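LytB (Plasmodium falciparum, PDB 4N7B) catalyses the final step of the apicoplast MEP pathway, using an iron-sulfur cluster to reduce HMBPP to isopentenyl diphosphate and dimethylallyl diphosphate. Local coordinates at residues L317-K320 / V321-V325; V325-K328 / A329-Y333; T349-E352 / A353-C356; G229-K232 / G233-R236; Y414-T417 / N418-A422. All coordinates share one frame; numbering follows the deposited sequence.

Contact 1: L317-K320 / V321-V325; sequences LVNK and VHVYV. With NA (sodium ion), chain F.
Two nearly straight i-to-i+4 helical bonds, His322 N to Val318 O (3.1 Å, N-H...O 171°) and Tyr324 N to Lys320 O (3.1 Å, 170°), join one turn to the next, with the more bent Val323 N to Asn319 O bond between them. Val318 and His322 run side by side on the buried flank. With Val318 CG1 anti to its own N (chi1 166°), that methyl lies beside the carbonyl and faces the following turn, where it meets His322 NE2 at 3.7 Å. The other ring nitrogen, ND1, is hydrogen-bonded to Glu352 OE2, which probably helps to set the rotation of the imidazole. Val321 packs its CG2 against Leu317 O at 3.6 Å, and its side chain also touches Thr349. This helix, 316-329, starts right after the cluster ligand Cys315 and connects parallel strands 309-312 and 334-338 of two different sheets; the side chain of Val318 comes about 4 Å from the cluster, while Val321, Tyr324 and Val325 lean on strand 377-381. On another flank Lys320 and Tyr324 point the same way. Lys320 CG lies beside Tyr324 CE2, and Lys320 O meets the ring at its edge, 3.4 Å from CD2. The extended lysine carries NZ to Ser409 OG and Gly410 O. Tyr324 OH holds a sodium ion at a rather long 3.0 Å, the ion lying in the ring plane beyond the edge. On the exposed side, the amide of Asn319 brings ND2 to 3.7 Å from Val323 CG2.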
loop_
_atom_site.group_PDB
_atom_site.type_symbol
_atom_site.label_atom_id
_atom_site.label_comp_id
_atom_site.label_asym_id
_atom_site.label_seq_id
_atom_site.Cartn_x
_atom_site.Cartn_y
_atom_site.Cartn_z
ATOM N N LEU A 317 10.013 -2.658 0.039
ATOM C CA LEU A 317 9.726 -2.627 -1.401
ATOM C C LEU A 317 9.390 -1.216 -1.849
ATOM O O LEU A 317 9.429 -0.909 -3.045
ATOM C CB LEU A 317 8.600 -3.612 -1.775
ATOM C CG LEU A 317 8.895 -5.083 -1.396
ATOM C CD1 LEU A 317 7.670 -5.969 -1.644
ATOM C CD2 LEU A 317 10.097 -5.618 -2.163
ATOM N N VAL A 318 9.076 -0.350 -0.886
ATOM C CA VAL A 318 9.040 1.090 -1.150
ATOM C C VAL A 318 10.483 1.603 -1.135
ATOM O O VAL A 318 10.893 2.349 -2.023
ATOM C CB VAL A 318 8.183 1.853 -0.115
ATOM C CG1 VAL A 318 8.425 3.351 -0.206
ATOM C CG2 VAL A 318 6.716 1.543 -0.322
ATOM N N ASN A 319 11.274 1.162 -0.160
ATOM C CA ASN A 319 12.670 1.566 -0.119
ATOM C C ASN A 319 13.373 1.160 -1.407
ATOM O O ASN A 319 14.263 1.858 -1.893
ATOM C CB ASN A 319 13.382 0.956 1.076
ATOM C CG ASN A 319 14.835 1.369 1.154
ATOM O OD1 ASN A 319 15.149 2.520 1.450
ATOM N ND2 ASN A 319 15.731 0.425 0.907
ATOM N N LYS A 320 12.971 0.021 -1.959
ATOM C CA LYS A 320 13.523 -0.445 -3.218
ATOM C C LYS A 320 13.393 0.644 -4.280
ATOM O O LYS A 320 14.358 0.971 -4.962
ATOM C CB LYS A 320 12.768 -1.685 -3.650
ATOM C CG LYS A 320 13.092 -2.213 -5.014
ATOM C CD LYS A 320 12.116 -3.356 -5.280
ATOM C CE LYS A 320 12.449 -4.153 -6.507
ATOM N NZ LYS A 320 11.250 -4.910 -6.982
ATOM N N VAL A 321 12.213 1.240 -4.388
ATOM C CA VAL A 321 11.980 2.253 -5.424
ATOM C C VAL A 321 12.836 3.487 -5.142
ATOM O O VAL A 321 13.523 4.002 -6.035
ATOM C CB VAL A 321 10.484 2.648 -5.537
ATOM C CG1 VAL A 321 10.268 3.651 -6.651
ATOM C CG2 VAL A 321 9.656 1.422 -5.820
ATOM N N HIS A 322 12.836 3.931 -3.890
ATOM C CA HIS A 322 13.660 5.075 -3.482
ATOM C C HIS A 322 15.098 4.874 -3.910
ATOM O O HIS A 322 15.768 5.797 -4.382
ATOM C CB HIS A 322 13.614 5.247 -1.963
ATOM C CG HIS A 322 12.350 5.884 -1.463
ATOM N ND1 HIS A 322 12.348 6.949 -0.589
ATOM C CD2 HIS A 322 11.049 5.604 -1.716
ATOM C CE1 HIS A 322 11.101 7.298 -0.325
ATOM N NE2 HIS A 322 10.293 6.498 -0.999
ATOM N N VAL A 323 15.562 3.644 -3.749
ATOM C CA VAL A 323 16.956 3.307 -3.954
ATOM C C VAL A 323 17.325 3.320 -5.442
ATOM O O VAL A 323 18.334 3.903 -5.833
ATOM C CB VAL A 323 17.243 1.924 -3.316
ATOM C CG1 VAL A 323 18.366 1.234 -4.026
ATOM C CG2 VAL A 323 17.531 2.099 -1.837
ATOM N N TYR A 324 16.510 2.689 -6.275
ATOM C CA TYR A 324 16.755 2.731 -7.713
ATOM C C TYR A 324 16.771 4.171 -8.234
ATOM O O TYR A 324 17.561 4.512 -9.105
ATOM C CB TYR A 324 15.703 1.919 -8.475
ATOM C CG TYR A 324 16.107 0.473 -8.635
ATOM C CD1 TYR A 324 16.939 0.066 -9.678
ATOM C CD2 TYR A 324 15.708 -0.473 -7.708
ATOM C CE1 TYR A 324 17.326 -1.267 -9.805
ATOM C CE2 TYR A 324 16.082 -1.792 -7.823
ATOM C CZ TYR A 324 16.880 -2.190 -8.869
ATOM O OH TYR A 324 17.236 -3.521 -8.945
ATOM N N VAL A 325 15.900 5.014 -7.690
ATOM C CA VAL A 325 15.801 6.387 -8.140
ATOM C C VAL A 325 17.112 7.140 -7.878
ATOM O O VAL A 325 17.645 7.820 -8.764
ATOM C CB VAL A 325 14.632 7.104 -7.443
ATOM C CG1 VAL A 325 14.793 8.607 -7.564
ATOM C CG2 VAL A 325 13.295 6.646 -8.044
HETATM NA NA NA F . 15.788 -5.570 -7.341
#

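Contact 2: V325-K328 / A329-Y333; sequences VQMK and AKENY
Lys328 lies alongside Tyr333, both side chains pointing the same way, with the lysine chain laid over one face of the phenol ring. Its CD is 4.1 Å from the centroid of the Tyr333 ring and 17° off the normal, displaced toward the rim, which meets the geometry of a CH-pi contact. A bend at chi2 (-60°) turns the lysine chain so that its end also meets Glu331, which crosses it at a slant. Lys328 NZ and Glu331 OE1 form a salt bridge of 3.0 Å that uses the syn lone pair of the carboxylate oxygen. One water ties the same two groups a second time, accepting from Lys328 NZ at 3.1 Å and donating to Glu331 OE2 at 2.8 Å. These side chains gather where helix 316-329 ends in a Schellman motif: Tyr333 N bonds to Lys328 O at 3.0 Å, Asn332 N bonds to Ala329 O at 2.9 Å, and Asn332 is the C-prime residue with positive phi (66°). Glu331 N adds a weak bond to Lys328 O. The reversal sends the chain into strand 334-338, and it places Tyr333 CB 3.3 Å from Lys328 O, with the ring beside the lysine. At its far end Tyr333 OH is hydrogen-bonded to Glu405 OE1 and Lys376 NZ, and Phe378 touches both Lys328 and Tyr333. Glu331 and Met327 run side by side, Met327 CG approaching Glu331 OE2 at 3.8 Å.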
loop_
_atom_site.group_PDB
_atom_site.type_symbol
_atom_site.label_atom_id
_atom_site.label_comp_id
_atom_site.label_asym_id
_atom_site.label_seq_id
_atom_site.Cartn_x
_atom_site.Cartn_y
_atom_site.Cartn_z
ATOM N N VAL A 325 15.900 5.014 -7.690
ATOM C CA VAL A 325 15.801 6.387 -8.140
ATOM C C VAL A 325 17.112 7.140 -7.878
ATOM O O VAL A 325 17.645 7.820 -8.764
ATOM C CB VAL A 325 14.632 7.104 -7.443
ATOM C CG1 VAL A 325 14.793 8.607 -7.564
ATOM C CG2 VAL A 325 13.295 6.646 -8.044
ATOM N N GLN A 326 17.625 7.027 -6.660
ATOM C CA GLN A 326 18.886 7.668 -6.307
ATOM C C GLN A 326 20.015 7.123 -7.165
ATOM O O GLN A 326 20.877 7.871 -7.631
ATOM C CB GLN A 326 19.216 7.416 -4.840
ATOM C CG GLN A 326 18.447 8.298 -3.863
ATOM C CD GLN A 326 18.645 7.862 -2.406
ATOM O OE1 GLN A 326 17.914 7.009 -1.904
ATOM N NE2 GLN A 326 19.643 8.438 -1.733
ATOM N N MET A 327 20.017 5.808 -7.367
ATOM C CA MET A 327 21.118 5.153 -8.076
ATOM C C MET A 327 21.174 5.566 -9.541
ATOM O O MET A 327 22.253 5.788 -10.105
ATOM C CB MET A 327 20.964 3.641 -7.997
ATOM C CG MET A 327 21.993 2.872 -8.815
ATOM S SD MET A 327 21.733 1.093 -8.660
ATOM C CE MET A 327 20.018 0.880 -9.043
ATOM N N LYS A 328 20.008 5.654 -10.167
ATOM C CA LYS A 328 19.952 6.014 -11.582
ATOM C C LYS A 328 20.144 7.502 -11.784
ATOM O O LYS A 328 20.678 7.935 -12.807
ATOM C CB LYS A 328 18.638 5.545 -12.201
ATOM C CG LYS A 328 18.581 4.038 -12.340
ATOM C CD LYS A 328 19.715 3.558 -13.241
ATOM C CE LYS A 328 19.811 2.058 -13.268
ATOM N NZ LYS A 328 20.787 1.636 -14.300
ATOM N N ALA A 329 19.744 8.298 -10.801
ATOM C CA ALA A 329 19.945 9.738 -10.918
ATOM C C ALA A 329 21.432 10.025 -10.871
ATOM O O ALA A 329 21.918 10.898 -11.576
ATOM C CB ALA A 329 19.230 10.477 -9.818
ATOM N N LYS A 330 22.161 9.281 -10.047
ATOM C CA LYS A 330 23.598 9.478 -9.953
ATOM C C LYS A 330 24.285 9.023 -11.234
ATOM O O LYS A 330 25.429 9.386 -11.483
ATOM C CB LYS A 330 24.182 8.751 -8.739
ATOM C CG LYS A 330 25.660 9.054 -8.496
ATOM C CD LYS A 330 26.246 8.176 -7.386
ATOM C CE LYS A 330 25.626 8.489 -6.021
ATOM N NZ LYS A 330 25.882 9.899 -5.591
ATOM N N GLU A 331 23.581 8.247 -12.056
ATOM C CA GLU A 331 24.115 7.820 -13.347
ATOM C C GLU A 331 23.655 8.771 -14.465
ATOM O O GLU A 331 23.871 8.519 -15.654
ATOM C CB GLU A 331 23.708 6.377 -13.634
ATOM C CG GLU A 331 24.407 5.346 -12.737
ATOM C CD GLU A 331 23.756 3.969 -12.783
ATOM O OE1 GLU A 331 22.856 3.754 -13.614
ATOM O OE2 GLU A 331 24.130 3.098 -11.968
ATOM N N ASN A 332 23.062 9.887 -14.053
ATOM C CA ASN A 332 22.556 10.918 -14.963
ATOM C C ASN A 332 21.383 10.476 -15.852
ATOM O O ASN A 332 21.294 10.868 -17.020
ATOM C CB ASN A 332 23.679 11.477 -15.833
ATOM C CG ASN A 332 23.340 12.841 -16.398
ATOM O OD1 ASN A 332 22.780 13.685 -15.694
ATOM N ND2 ASN A 332 23.665 13.067 -17.679
ATOM N N TYR A 333 20.502 9.649 -15.299
ATOM C CA TYR A 333 19.228 9.365 -15.926
ATOM C C TYR A 333 18.232 10.395 -15.435
ATOM O O TYR A 333 18.326 10.866 -14.308
ATOM C CB TYR A 333 18.692 8.008 -15.483
ATOM C CG TYR A 333 19.278 6.791 -16.155
ATOM C CD1 TYR A 333 20.587 6.393 -15.918
ATOM C CD2 TYR A 333 18.495 6.000 -16.982
ATOM C CE1 TYR A 333 21.101 5.261 -16.505
ATOM C CE2 TYR A 333 19.000 4.868 -17.579
ATOM C CZ TYR A 333 20.301 4.491 -17.333
ATOM O OH TYR A 333 20.806 3.353 -17.942
HETATM O O HOH W 1 22.730 0.717 -12.059
#

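Contact 3: T349-E352 / A353-C356; sequences TYNE and APHC
The phenol ring of Tyr350 takes Pro354 on one face: Pro354 CA stands 4.2 Å from the ring centroid, 25° off the normal, a CH-pi contact shifted toward the rim. The proline ring slants across that same region, and its CB comes to 3.7 Å from Tyr350 CE2. A second flat group, the imidazole of His355, has Pro354 CG centrally over one of its faces. The amide of Asn351 meets the proline nearly at right angles, OD1 to Pro354 CB 3.9 Å, while its ND2 is hydrogen-bonded to Ser296 OG. Tyr350 reaches forward over the proline because its CG is anti to the backbone N (chi1 177°), which sets the ring beside the carbonyl and the chain that follows.

The backbone explains why these rings meet. Tyr350 to Ala353 is a type I beta turn, closed by Ala353 N to Tyr350 O at 3.1 Å. One residue later Pro354 N lies 3.2 Å from Tyr350 O but carries no hydrogen, so the helical pattern cannot continue there. A further bond, Cys356 N to Ala353 O at 3.2 Å, follows beyond the proline.

The turn ends helix 344-350, the crossover between neighbouring parallel strands 334-338 and 357-360, and the helix bears Glu345, the probable proton donor. Tyr350 rests on Thr357 and Ile359 of the second strand; Ala353 and Cys356 pack on Val325 and Ala329 of helix 316-329.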
loop_
_atom_site.group_PDB
_atom_site.type_symbol
_atom_site.label_atom_id
_atom_site.label_comp_id
_atom_site.label_asym_id
_atom_site.label_seq_id
_atom_site.Cartn_x
_atom_site.Cartn_y
_atom_site.Cartn_z
ATOM N N THR A 349 9.109 9.261 -2.702
ATOM C CA THR A 349 9.999 8.755 -3.743
ATOM C C THR A 349 10.509 9.887 -4.641
ATOM O O THR A 349 11.689 9.958 -4.982
ATOM C CB THR A 349 9.266 7.742 -4.634
ATOM O OG1 THR A 349 8.950 6.576 -3.865
ATOM C CG2 THR A 349 10.139 7.356 -5.825
ATOM N N TYR A 350 9.595 10.769 -5.033
ATOM C CA TYR A 350 9.933 11.919 -5.857
ATOM C C TYR A 350 11.088 12.688 -5.229
ATOM O O TYR A 350 12.042 13.059 -5.902
ATOM C CB TYR A 350 8.708 12.833 -6.012
ATOM C CG TYR A 350 8.971 14.112 -6.808
ATOM C CD1 TYR A 350 8.907 14.129 -8.197
ATOM C CD2 TYR A 350 9.307 15.293 -6.164
ATOM C CE1 TYR A 350 9.169 15.294 -8.919
ATOM C CE2 TYR A 350 9.562 16.463 -6.882
ATOM C CZ TYR A 350 9.488 16.455 -8.255
ATOM O OH TYR A 350 9.736 17.616 -8.954
ATOM N N ASN A 351 11.020 12.917 -3.924
ATOM C CA ASN A 351 11.978 13.810 -3.293
ATOM C C ASN A 351 13.364 13.211 -3.111
ATOM O O ASN A 351 14.247 13.855 -2.557
ATOM C CB ASN A 351 11.418 14.330 -1.972
ATOM C CG ASN A 351 10.502 15.520 -2.177
ATOM O OD1 ASN A 351 10.756 16.361 -3.033
ATOM N ND2 ASN A 351 9.431 15.588 -1.407
ATOM N N GLU A 352 13.568 11.992 -3.596
ATOM C CA GLU A 352 14.904 11.405 -3.579
ATOM C C GLU A 352 15.739 11.977 -4.723
ATOM O O GLU A 352 16.960 12.017 -4.637
ATOM C CB GLU A 352 14.835 9.885 -3.679
ATOM C CG GLU A 352 14.182 9.195 -2.480
ATOM C CD GLU A 352 15.096 9.102 -1.257
ATOM O OE1 GLU A 352 16.262 9.534 -1.338
ATOM O OE2 GLU A 352 14.646 8.587 -0.209
ATOM N N ALA A 353 15.083 12.423 -5.791
ATOM C CA ALA A 353 15.778 13.069 -6.904
ATOM C C ALA A 353 14.851 14.083 -7.582
ATOM O O ALA A 353 14.560 13.971 -8.770
ATOM C CB ALA A 353 16.256 12.026 -7.908
ATOM N N PRO A 354 14.398 15.091 -6.824
ATOM C CA PRO A 354 13.316 15.992 -7.249
ATOM C C PRO A 354 13.622 16.785 -8.530
ATOM O O PRO A 354 12.712 17.058 -9.315
ATOM C CB PRO A 354 13.165 16.942 -6.052
ATOM C CG PRO A 354 14.501 16.924 -5.374
ATOM C CD PRO A 354 15.050 15.544 -5.580
ATOM N N HIS A 355 14.881 17.137 -8.749
ATOM C CA HIS A 355 15.229 18.011 -9.865
ATOM C C HIS A 355 15.373 17.249 -11.174
ATOM O O HIS A 355 15.463 17.863 -12.229
ATOM C CB HIS A 355 16.517 18.782 -9.564
ATOM C CG HIS A 355 16.418 19.667 -8.362
ATOM N ND1 HIS A 355 15.234 20.260 -7.966
ATOM C CD2 HIS A 355 17.347 20.055 -7.458
ATOM C CE1 HIS A 355 15.442 20.970 -6.877
ATOM N NE2 HIS A 355 16.718 20.864 -6.544
ATOM N N CYS A 356 15.384 15.918 -11.114
ATOM C CA CYS A 356 15.496 15.128 -12.334
ATOM C C CYS A 356 14.390 14.074 -12.423
ATOM O O CYS A 356 14.480 13.140 -13.212
ATOM C CB CYS A 356 16.886 14.488 -12.446
ATOM S SG CYS A 356 17.188 13.249 -11.186
#

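Contact 4: G229-K232 / G233-R236; sequences GFCK and GVSR. With F3S (Fe3-s4 cluster), chain B.
Cys231 approaches Val234 with its SG between its own backbone N and carbonyl carbon (chi1 63°), a rotamer that folds the sulfur back over the start of helix 232-247. There SG accepts from Val234 N at 3.3 Å (N-H...S 154°), a side-chain N-cap, and at the same time binds iron FE1 of the cluster at 2.3 Å. The other torsion that matters is that of Val234, whose CG1 is anti to N (chi1 159°) and so rises over one face of Phe230, 3.9 Å from the ring centroid and offset toward the rim. The two side chains are roughly perpendicular, and Val234 CG2 turns instead to the sulfur, 3.6 Å from Cys231 SG. Gly233, without a side chain, lets the helix start lie against the cluster, its CA 3.8 Å from sulfide S1. Ser235 N to Cys231 O, 3.1 Å, opens the regular helical bonding. At the outer side Lys232 NZ gives a hydrogen bond to a water at 3.0 Å, and that water also bonds Ser235 OG. Tyr414 OH is bonded to Lys232 N, and backbone hydrogen bonds join Cys231 to Ala484. The thiolate thus serves one iron and one peptide N-H at the positive end of a helix dipole. The N-H and the helix end would be expected to stabilise negative charge on the sulfur, as N-H...S bonds to cluster cysteines generally do.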
loop_
_atom_site.group_PDB
_atom_site.type_symbol
_atom_site.label_atom_id
_atom_site.label_comp_id
_atom_site.label_asym_id
_atom_site.label_seq_id
_atom_site.Cartn_x
_atom_site.Cartn_y
_atom_site.Cartn_z
ATOM N N GLY A 229 -5.799 -9.171 2.462
ATOM C CA GLY A 229 -5.469 -8.683 3.796
ATOM C C GLY A 229 -3.995 -8.356 3.977
ATOM O O GLY A 229 -3.257 -8.173 2.995
ATOM N N PHE A 230 -3.575 -8.271 5.238
ATOM C CA PHE A 230 -2.248 -7.759 5.598
ATOM C C PHE A 230 -1.130 -8.293 4.695
ATOM O O PHE A 230 -0.998 -9.497 4.476
ATOM C CB PHE A 230 -1.904 -8.101 7.056
ATOM C CG PHE A 230 -2.479 -7.145 8.083
ATOM C CD1 PHE A 230 -3.395 -6.170 7.722
ATOM C CD2 PHE A 230 -2.094 -7.227 9.415
ATOM C CE1 PHE A 230 -3.917 -5.305 8.668
ATOM C CE2 PHE A 230 -2.606 -6.361 10.362
ATOM C CZ PHE A 230 -3.521 -5.404 9.993
ATOM N N CYS A 231 -0.319 -7.379 4.176
ATOM C CA CYS A 231 0.935 -7.750 3.539
ATOM C C CYS A 231 1.999 -7.703 4.632
ATOM O O CYS A 231 1.723 -7.316 5.782
ATOM C CB CYS A 231 1.264 -6.744 2.428
ATOM S SG CYS A 231 1.519 -5.085 3.108
ATOM N N LYS A 232 3.221 -8.064 4.277
ATOM C CA LYS A 232 4.298 -8.045 5.248
ATOM C C LYS A 232 4.763 -6.624 5.600
ATOM O O LYS A 232 5.204 -6.372 6.720
ATOM C CB LYS A 232 5.465 -8.869 4.726
ATOM C CG LYS A 232 6.573 -9.121 5.763
ATOM C CD LYS A 232 6.069 -9.887 6.968
ATOM C CE LYS A 232 7.212 -10.226 7.935
ATOM N NZ LYS A 232 6.701 -10.922 9.154
ATOM N N GLY A 233 4.666 -5.681 4.661
ATOM C CA GLY A 233 5.097 -4.321 4.949
ATOM C C GLY A 233 4.210 -3.733 6.029
ATOM O O GLY A 233 4.652 -3.022 6.945
ATOM N N VAL A 234 2.929 -4.050 5.937
ATOM C CA VAL A 234 1.958 -3.548 6.900
ATOM C C VAL A 234 2.151 -4.213 8.249
ATOM O O VAL A 234 2.198 -3.521 9.270
ATOM C CB VAL A 234 0.511 -3.732 6.371
ATOM C CG1 VAL A 234 -0.508 -3.714 7.495
ATOM C CG2 VAL A 234 0.198 -2.631 5.336
ATOM N N SER A 235 2.292 -5.538 8.286
ATOM C CA SER A 235 2.429 -6.198 9.596
ATOM C C SER A 235 3.723 -5.736 10.269
ATOM O O SER A 235 3.738 -5.453 11.459
ATOM C CB SER A 235 2.364 -7.725 9.488
ATOM O OG SER A 235 3.347 -8.206 8.594
ATOM N N ARG A 236 4.795 -5.612 9.495
ATOM C CA ARG A 236 6.049 -5.075 10.013
ATOM C C ARG A 236 5.907 -3.661 10.580
ATOM O O ARG A 236 6.457 -3.326 11.627
ATOM C CB ARG A 236 7.081 -5.069 8.900
ATOM C CG ARG A 236 8.426 -4.475 9.262
ATOM C CD ARG A 236 9.378 -4.711 8.092
ATOM N NE ARG A 236 10.697 -4.101 8.258
ATOM C CZ ARG A 236 11.031 -2.879 7.845
ATOM N NH1 ARG A 236 10.129 -2.095 7.272
ATOM N NH2 ARG A 236 12.273 -2.432 8.017
HETATM FE FE1 F3S B . 2.544 -3.789 1.499
HETATM FE FE3 F3S B . 5.054 -2.943 1.011
HETATM FE FE4 F3S B . 3.373 -3.598 -0.980
HETATM S S1 F3S B . 3.567 -2.060 2.375
HETATM S S2 F3S B . 1.322 -3.138 -0.245
HETATM S S3 F3S B . 4.223 -4.920 0.574
HETATM S S4 F3S B . 4.823 -1.946 -0.957
HETATM O O HOH W 2 5.550 -8.728 10.799
#

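Contact 5: Y414-T417 / N418-A422; sequences YATT and NRQTA
Tyr414 and Asn418, Ala415 and Arg419, Thr416 and Gln420, and Thr417 and Thr421 pair along one helix at i and i+4. Among the hydrogen bonds, two carbonyls are gripped twice. Ala415 O accepts Arg419 N at 2.9 Å and also Arg419 NH1 at 3.1 Å; the second donor comes from the flank, with a C=O...N angle of only 104°, because the arginine chain bends at chi2 (140°) and curls back toward the helix start. Thr417 O takes Thr421 N at 2.8 Å and Thr421 OG1 at 2.7 Å, which arrive from opposite faces of the carbonyl plane. Thr416 O is reached by Gln420 N at 3.0 Å.

Packing contacts follow the same spacing. Ala415 CB lies 3.4 Å from Arg419 NH1, and it also sits over the centre of one face of the Tyr414 ring. Thr416 CG2 lies 3.3 Å from Gln420 NE2, the side chains running side by side. The Asn418 amide is modelled near the edge of the Tyr414 ring, but its exact placement is doubtful because it lies too close to Tyr414 O.

Polar ends find partners outside: Arg419 NH1 makes a salt bridge with Glu515, which also accepts Asn418 ND2; Arg419 NE bonds Gly229 O; Gln420 NE2 and OE1 bond Leu385 O and Met387 N.

These are the first turns of helix 414-427, directly after the cluster ligand Cys413, and Tyr414 touches the cluster, so the helix start forms part of the iron-sulfur site.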
loop_
_atom_site.group_PDB
_atom_site.type_symbol
_atom_site.label_atom_id
_atom_site.label_comp_id
_atom_site.label_asym_id
_atom_site.label_seq_id
_atom_site.Cartn_x
_atom_site.Cartn_y
_atom_site.Cartn_z
ATOM N N TYR A 414 4.644 -7.483 -4.640
ATOM C CA TYR A 414 4.115 -8.827 -4.716
ATOM C C TYR A 414 2.684 -8.835 -4.167
ATOM O O TYR A 414 1.822 -9.569 -4.663
ATOM C CB TYR A 414 5.039 -9.806 -3.926
ATOM C CG TYR A 414 4.813 -9.705 -2.451
ATOM C CD1 TYR A 414 5.334 -8.641 -1.717
ATOM C CD2 TYR A 414 4.008 -10.628 -1.793
ATOM C CE1 TYR A 414 5.075 -8.527 -0.363
ATOM C CE2 TYR A 414 3.752 -10.523 -0.449
ATOM C CZ TYR A 414 4.279 -9.479 0.260
ATOM O OH TYR A 414 4.010 -9.385 1.596
ATOM N N ALA A 415 2.417 -8.013 -3.148
ATOM C CA ALA A 415 1.114 -8.066 -2.465
ATOM C C ALA A 415 0.018 -7.472 -3.323
ATOM O O ALA A 415 -1.097 -8.000 -3.395
ATOM C CB ALA A 415 1.174 -7.357 -1.116
ATOM N N THR A 416 0.346 -6.381 -3.999
ATOM C CA THR A 416 -0.582 -5.720 -4.919
ATOM C C THR A 416 -0.893 -6.660 -6.103
ATOM O O THR A 416 -2.054 -6.956 -6.431
ATOM C CB THR A 416 0.057 -4.440 -5.388
ATOM O OG1 THR A 416 0.231 -3.572 -4.257
ATOM C CG2 THR A 416 -0.781 -3.744 -6.445
ATOM N N THR A 417 0.164 -7.181 -6.702
ATOM C CA THR A 417 0.034 -8.112 -7.821
ATOM C C THR A 417 -0.816 -9.325 -7.421
ATOM O O THR A 417 -1.749 -9.725 -8.112
ATOM C CB THR A 417 1.434 -8.629 -8.244
ATOM O OG1 THR A 417 2.195 -7.543 -8.764
ATOM C CG2 THR A 417 1.325 -9.728 -9.290
ATOM N N ASN A 418 -0.474 -9.915 -6.291
ATOM C CA ASN A 418 -1.136 -11.118 -5.857
ATOM C C ASN A 418 -2.598 -10.884 -5.545
ATOM O O ASN A 418 -3.449 -11.710 -5.880
ATOM C CB ASN A 418 -0.452 -11.683 -4.612
ATOM C CG ASN A 418 0.898 -12.304 -4.904
ATOM O OD1 ASN A 418 1.272 -12.505 -6.051
ATOM N ND2 ASN A 418 1.622 -12.657 -3.842
ATOM N N ARG A 419 -2.914 -9.799 -4.856
ATOM C CA ARG A 419 -4.309 -9.583 -4.500
ATOM C C ARG A 419 -5.178 -9.274 -5.727
ATOM O O ARG A 419 -6.282 -9.805 -5.830
ATOM C CB ARG A 419 -4.433 -8.490 -3.437
ATOM C CG ARG A 419 -4.204 -9.045 -2.035
ATOM C CD ARG A 419 -3.404 -8.096 -1.182
ATOM N NE ARG A 419 -2.977 -8.763 0.039
ATOM C CZ ARG A 419 -1.929 -9.580 0.119
ATOM N NH1 ARG A 419 -1.182 -9.837 -0.953
ATOM N NH2 ARG A 419 -1.631 -10.149 1.276
ATOM N N GLN A 420 -4.695 -8.439 -6.655
ATOM C CA GLN A 420 -5.437 -8.160 -7.894
ATOM C C GLN A 420 -5.553 -9.406 -8.751
ATOM O O GLN A 420 -6.612 -9.709 -9.296
ATOM C CB GLN A 420 -4.758 -7.049 -8.708
ATOM C CG GLN A 420 -4.928 -5.664 -8.116
ATOM C CD GLN A 420 -4.115 -4.598 -8.845
ATOM O OE1 GLN A 420 -3.866 -4.706 -10.048
ATOM N NE2 GLN A 420 -3.681 -3.576 -8.113
ATOM N N THR A 421 -4.465 -10.156 -8.858
ATOM C CA THR A 421 -4.464 -11.343 -9.712
ATOM C C THR A 421 -5.518 -12.364 -9.241
ATOM O O THR A 421 -6.275 -12.925 -10.053
ATOM C CB THR A 421 -3.072 -11.996 -9.771
ATOM O OG1 THR A 421 -2.143 -11.075 -10.365
ATOM C CG2 THR A 421 -3.113 -13.289 -10.608
ATOM N N ALA A 422 -5.599 -12.581 -7.937
ATOM C CA ALA A 422 -6.522 -13.583 -7.418
ATOM C C ALA A 422 -7.966 -13.122 -7.621
ATOM O O ALA A 422 -8.817 -13.876 -8.077
ATOM C CB ALA A 422 -6.239 -13.834 -5.962
#

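How the contacts relate
Contacts 4 and 5 line the iron-sulfur site at helix starts, with centres 13 Å apart, and pack together where Cys231 CB lies 3.6 Å from Ala415 CB. Contact 1 begins beside the same cluster, touching contact 5 where Leu317 CD1 meets Tyr414 CD1. Farther out, contact 2 continues helix 316-329 to its C-terminal end, with four of its nine residues exposed and a salt bridge bridged further by water. Contact 3 touches contact 1 through a polar bond and packing, and contact 2 through Ala329 against Cys356 and Ala353. The chemistry changes accordingly: a cluster ligand and N-cap in contact 4, doubly bonded carbonyls in contact 5, and helix-ending turns in contacts 2 and 3.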